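PDB 4YWE: putative aldehyde dehydrogenase from Burkholderia cenocepacia, which probably oxidises aldehydes to carboxylic acids with NAD or NADP as acceptor, and binds calcium and magnesium ions. Local coordinates for residues A[55-66]-A[172-180]. Residues are numbered along the deposited sequence; the frame is centred on the assembly and turned at random.
Sequences VAAARDAFAGPW and LAAGNACVV
Helix 55-63 runs nearly antiparallel to strand 177-180, their axes 7.5 Å apart at the closest approach, with A58 lying over A177 and V55 over V179. The backbones come nearest where the methyls of A58 and A177 meet. The methyl of A58 sits between the two inward-facing strand residues, 3.7 Å from CG2 of V179 and 3.9 Å from CB of A177. CG2 of V179, anti to its own carbonyl carbon and beside its backbone N, also reaches CA of V55, and the two valine side chains cross at about a right angle. One turn on from A58, F62 brings its CB against the A177 methyl, while its ring presents an edge to the carbonyl of G175, with CE1 3.3 Å from G175 O and the oxygen near the ring plane.

Beyond the break at G64, W66 provides the one hydrogen bond across the contact: NE1 to N176 O, 2.9 Å, with an N-H...O angle of 145°. The oxygen lies close to the indole plane, but seen from the peptide the donor stands 56° above the carbonyl plane. With CG anti to the backbone N (chi1 -177°), the indole turns its N-H edge to the link between helix and strand, where CZ2 meets CD2 of L172 at 3.8 Å. That link turns at G175, whose positive phi closes a Schellman motif at the end of helix 160-174.

N176 starts away from helix 55-63, its amide held by F476, A171 and G149. Strands 139-155 and 177-182, joined through helix 160-174, form a beta-alpha-beta crossover, probably in the coenzyme-binding domain. Helix 48-63 lies along one face of their sheet, A58 also touching N208; on the other, C178 packs on V168 and A171 of helix 160-174.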
loop_
_atom_site.group_PDB
_atom_site.type_symbol
_atom_site.label_atom_id
_atom_site.label_comp_id
_atom_site.label_asym_id
_atom_site.label_seq_id
_atom_site.Cartn_x
_atom_site.Cartn_y
_atom_site.Cartn_z
ATOM N N VAL A 55 8.316 -15.174 30.143
ATOM C CA VAL A 55 7.319 -15.503 29.132
ATOM C C VAL A 55 5.931 -15.480 29.759
ATOM O O VAL A 55 4.970 -15.015 29.145
ATOM C CB VAL A 55 7.612 -16.867 28.479
ATOM C CG1 VAL A 55 6.514 -17.239 27.497
ATOM C CG2 VAL A 55 8.964 -16.837 27.782
ATOM N N ALA A 56 5.836 -15.978 30.989
ATOM C CA ALA A 56 4.581 -15.960 31.733
ATOM C C ALA A 56 4.062 -14.533 31.881
ATOM O O ALA A 56 2.884 -14.264 31.644
ATOM C CB ALA A 56 4.765 -16.604 33.101
ATOM N N ALA A 57 4.953 -13.625 32.269
ATOM C CA ALA A 57 4.600 -12.221 32.446
ATOM C C ALA A 57 4.172 -11.592 31.123
ATOM O O ALA A 57 3.190 -10.854 31.064
ATOM C CB ALA A 57 5.768 -11.452 33.045
ATOM N N ALA A 58 4.915 -11.896 30.064
ATOM C CA ALA A 58 4.617 -11.367 28.739
ATOM C C ALA A 58 3.245 -11.823 28.255
ATOM O O ALA A 58 2.476 -11.029 27.716
ATOM C CB ALA A 58 5.691 -11.785 27.751
ATOM N N ARG A 59 2.941 -13.102 28.459
ATOM C CA ARG A 59 1.664 -13.666 28.029
ATOM C C ARG A 59 0.487 -13.011 28.747
ATOM O O ARG A 59 -0.523 -12.685 28.122
ATOM C CB ARG A 59 1.638 -15.178 28.261
ATOM C CG ARG A 59 0.335 -15.844 27.841
ATOM C CD ARG A 59 0.046 -15.608 26.364
ATOM N NE ARG A 59 1.138 -16.075 25.516
ATOM C CZ ARG A 59 1.177 -15.929 24.195
ATOM N NH1 ARG A 59 2.216 -16.385 23.510
ATOM N NH2 ARG A 59 0.181 -15.328 23.559
ATOM N N ASP A 60 0.621 -12.828 30.057
ATOM C CA ASP A 60 -0.423 -12.182 30.846
ATOM C C ASP A 60 -0.618 -10.740 30.399
ATOM O O ASP A 60 -1.747 -10.267 30.271
ATOM C CB ASP A 60 -0.086 -12.227 32.338
ATOM C CG ASP A 60 -0.080 -13.636 32.892
ATOM O OD1 ASP A 60 -0.751 -14.511 32.304
ATOM O OD2 ASP A 60 0.594 -13.867 33.919
ATOM N N ALA A 61 0.491 -10.048 30.162
ATOM C CA ALA A 61 0.447 -8.662 29.718
ATOM C C ALA A 61 -0.212 -8.552 28.348
ATOM O O ALA A 61 -1.017 -7.651 28.112
ATOM C CB ALA A 61 1.842 -8.072 29.683
ATOM N N PHE A 62 0.127 -9.473 27.452
ATOM C CA PHE A 62 -0.451 -9.469 26.112
ATOM C C PHE A 62 -1.942 -9.778 26.165
ATOM O O PHE A 62 -2.731 -9.189 25.430
ATOM C CB PHE A 62 0.259 -10.475 25.204
ATOM C CG PHE A 62 -0.331 -10.558 23.822
ATOM C CD1 PHE A 62 -0.004 -9.618 22.859
ATOM C CD2 PHE A 62 -1.220 -11.570 23.489
ATOM C CE1 PHE A 62 -0.548 -9.684 21.590
ATOM C CE2 PHE A 62 -1.768 -11.642 22.221
ATOM C CZ PHE A 62 -1.432 -10.697 21.270
ATOM N N ALA A 63 -2.323 -10.707 27.034
ATOM C CA ALA A 63 -3.719 -11.101 27.154
ATOM C C ALA A 63 -4.505 -10.088 27.983
ATOM O O ALA A 63 -5.735 -10.113 28.002
ATOM C CB ALA A 63 -3.829 -12.487 27.768
ATOM N N GLY A 64 -3.789 -9.194 28.657
ATOM C CA GLY A 64 -4.417 -8.221 29.534
ATOM C C GLY A 64 -4.281 -6.769 29.109
ATOM O O GLY A 64 -4.652 -6.409 27.992
ATOM N N PRO A 65 -3.745 -5.927 30.008
ATOM C CA PRO A 65 -3.632 -4.471 29.847
ATOM C C PRO A 65 -2.962 -4.022 28.548
ATOM O O PRO A 65 -3.495 -3.149 27.864
ATOM C CB PRO A 65 -2.783 -4.054 31.053
ATOM C CG PRO A 65 -3.059 -5.093 32.077
ATOM C CD PRO A 65 -3.221 -6.375 31.312
ATOM N N TRP A 66 -1.815 -4.604 28.216
ATOM C CA TRP A 66 -1.073 -4.183 27.032
ATOM C C TRP A 66 -1.805 -4.564 25.748
ATOM O O TRP A 66 -1.827 -3.794 24.786
ATOM C CB TRP A 66 0.334 -4.781 27.043
ATOM C CG TRP A 66 1.201 -4.338 25.897
ATOM C CD1 TRP A 66 1.850 -5.142 25.006
ATOM C CD2 TRP A 66 1.510 -2.990 25.518
ATOM N NE1 TRP A 66 2.547 -4.380 24.100
ATOM C CE2 TRP A 66 2.354 -3.055 24.392
ATOM C CE3 TRP A 66 1.156 -1.733 26.022
ATOM C CZ2 TRP A 66 2.848 -1.915 23.761
ATOM C CZ3 TRP A 66 1.648 -0.602 25.394
ATOM C CH2 TRP A 66 2.484 -0.702 24.275
ATOM N N LEU A 172 6.810 -3.797 20.012
ATOM C CA LEU A 172 5.864 -3.106 20.881
ATOM C C LEU A 172 4.826 -2.339 20.069
ATOM O O LEU A 172 3.636 -2.372 20.382
ATOM C CB LEU A 172 6.600 -2.154 21.825
ATOM C CG LEU A 172 7.312 -2.798 23.014
ATOM C CD1 LEU A 172 8.112 -1.759 23.786
ATOM C CD2 LEU A 172 6.301 -3.488 23.919
ATOM N N ALA A 173 5.286 -1.651 19.029
ATOM C CA ALA A 173 4.399 -0.868 18.177
ATOM C C ALA A 173 3.383 -1.773 17.491
ATOM O O ALA A 173 2.239 -1.380 17.261
ATOM C CB ALA A 173 5.202 -0.083 17.144
ATOM N N ALA A 174 3.811 -2.995 17.181
ATOM C CA ALA A 174 2.950 -3.975 16.529
ATOM C C ALA A 174 1.932 -4.568 17.503
ATOM O O ALA A 174 0.954 -5.190 17.087
ATOM C CB ALA A 174 3.789 -5.079 15.905
ATOM N N GLY A 175 2.170 -4.378 18.799
ATOM C CA GLY A 175 1.240 -4.835 19.816
ATOM C C GLY A 175 1.660 -6.099 20.543
ATOM O O GLY A 175 0.861 -6.709 21.257
ATOM N N ASN A 176 2.917 -6.492 20.367
ATOM C CA ASN A 176 3.443 -7.685 21.019
ATOM C C ASN A 176 3.957 -7.380 22.424
ATOM O O ASN A 176 4.285 -6.237 22.743
ATOM C CB ASN A 176 4.573 -8.299 20.187
ATOM C CG ASN A 176 4.135 -8.661 18.781
ATOM O OD1 ASN A 176 3.583 -9.735 18.548
ATOM N ND2 ASN A 176 4.389 -7.767 17.832
ATOM N N ALA A 177 4.015 -8.412 23.259
ATOM C CA ALA A 177 4.700 -8.329 24.544
ATOM C C ALA A 177 6.078 -8.959 24.380
ATOM O O ALA A 177 6.222 -9.962 23.685
ATOM C CB ALA A 177 3.904 -9.025 25.634
ATOM N N CYS A 178 7.089 -8.375 25.014
ATOM C CA CYS A 178 8.471 -8.713 24.681
ATOM C C CYS A 178 9.241 -9.422 25.790
ATOM O O CYS A 178 9.131 -9.075 26.966
ATOM C CB CYS A 178 9.226 -7.445 24.278
ATOM S SG CYS A 178 8.452 -6.539 22.923
ATOM N N VAL A 179 10.023 -10.421 25.393
ATOM C CA VAL A 179 10.970 -11.082 26.281
ATOM C C VAL A 179 12.359 -10.916 25.682
ATOM O O VAL A 179 12.613 -11.362 24.562
ATOM C CB VAL A 179 10.627 -12.565 26.484
ATOM C CG1 VAL A 179 11.657 -13.225 27.391
ATOM C CG2 VAL A 179 9.229 -12.711 27.060
ATOM N N VAL A 180 13.253 -10.271 26.423
ATOM C CA VAL A 180 14.557 -9.901 25.885
ATOM C C VAL A 180 15.705 -10.607 26.599
ATOM O O VAL A 180 15.803 -10.579 27.825
ATOM C CB VAL A 180 14.756 -8.376 25.950
ATOM C CG1 VAL A 180 16.097 -7.985 25.346
ATOM C CG2 VAL A 180 13.613 -7.658 25.246
#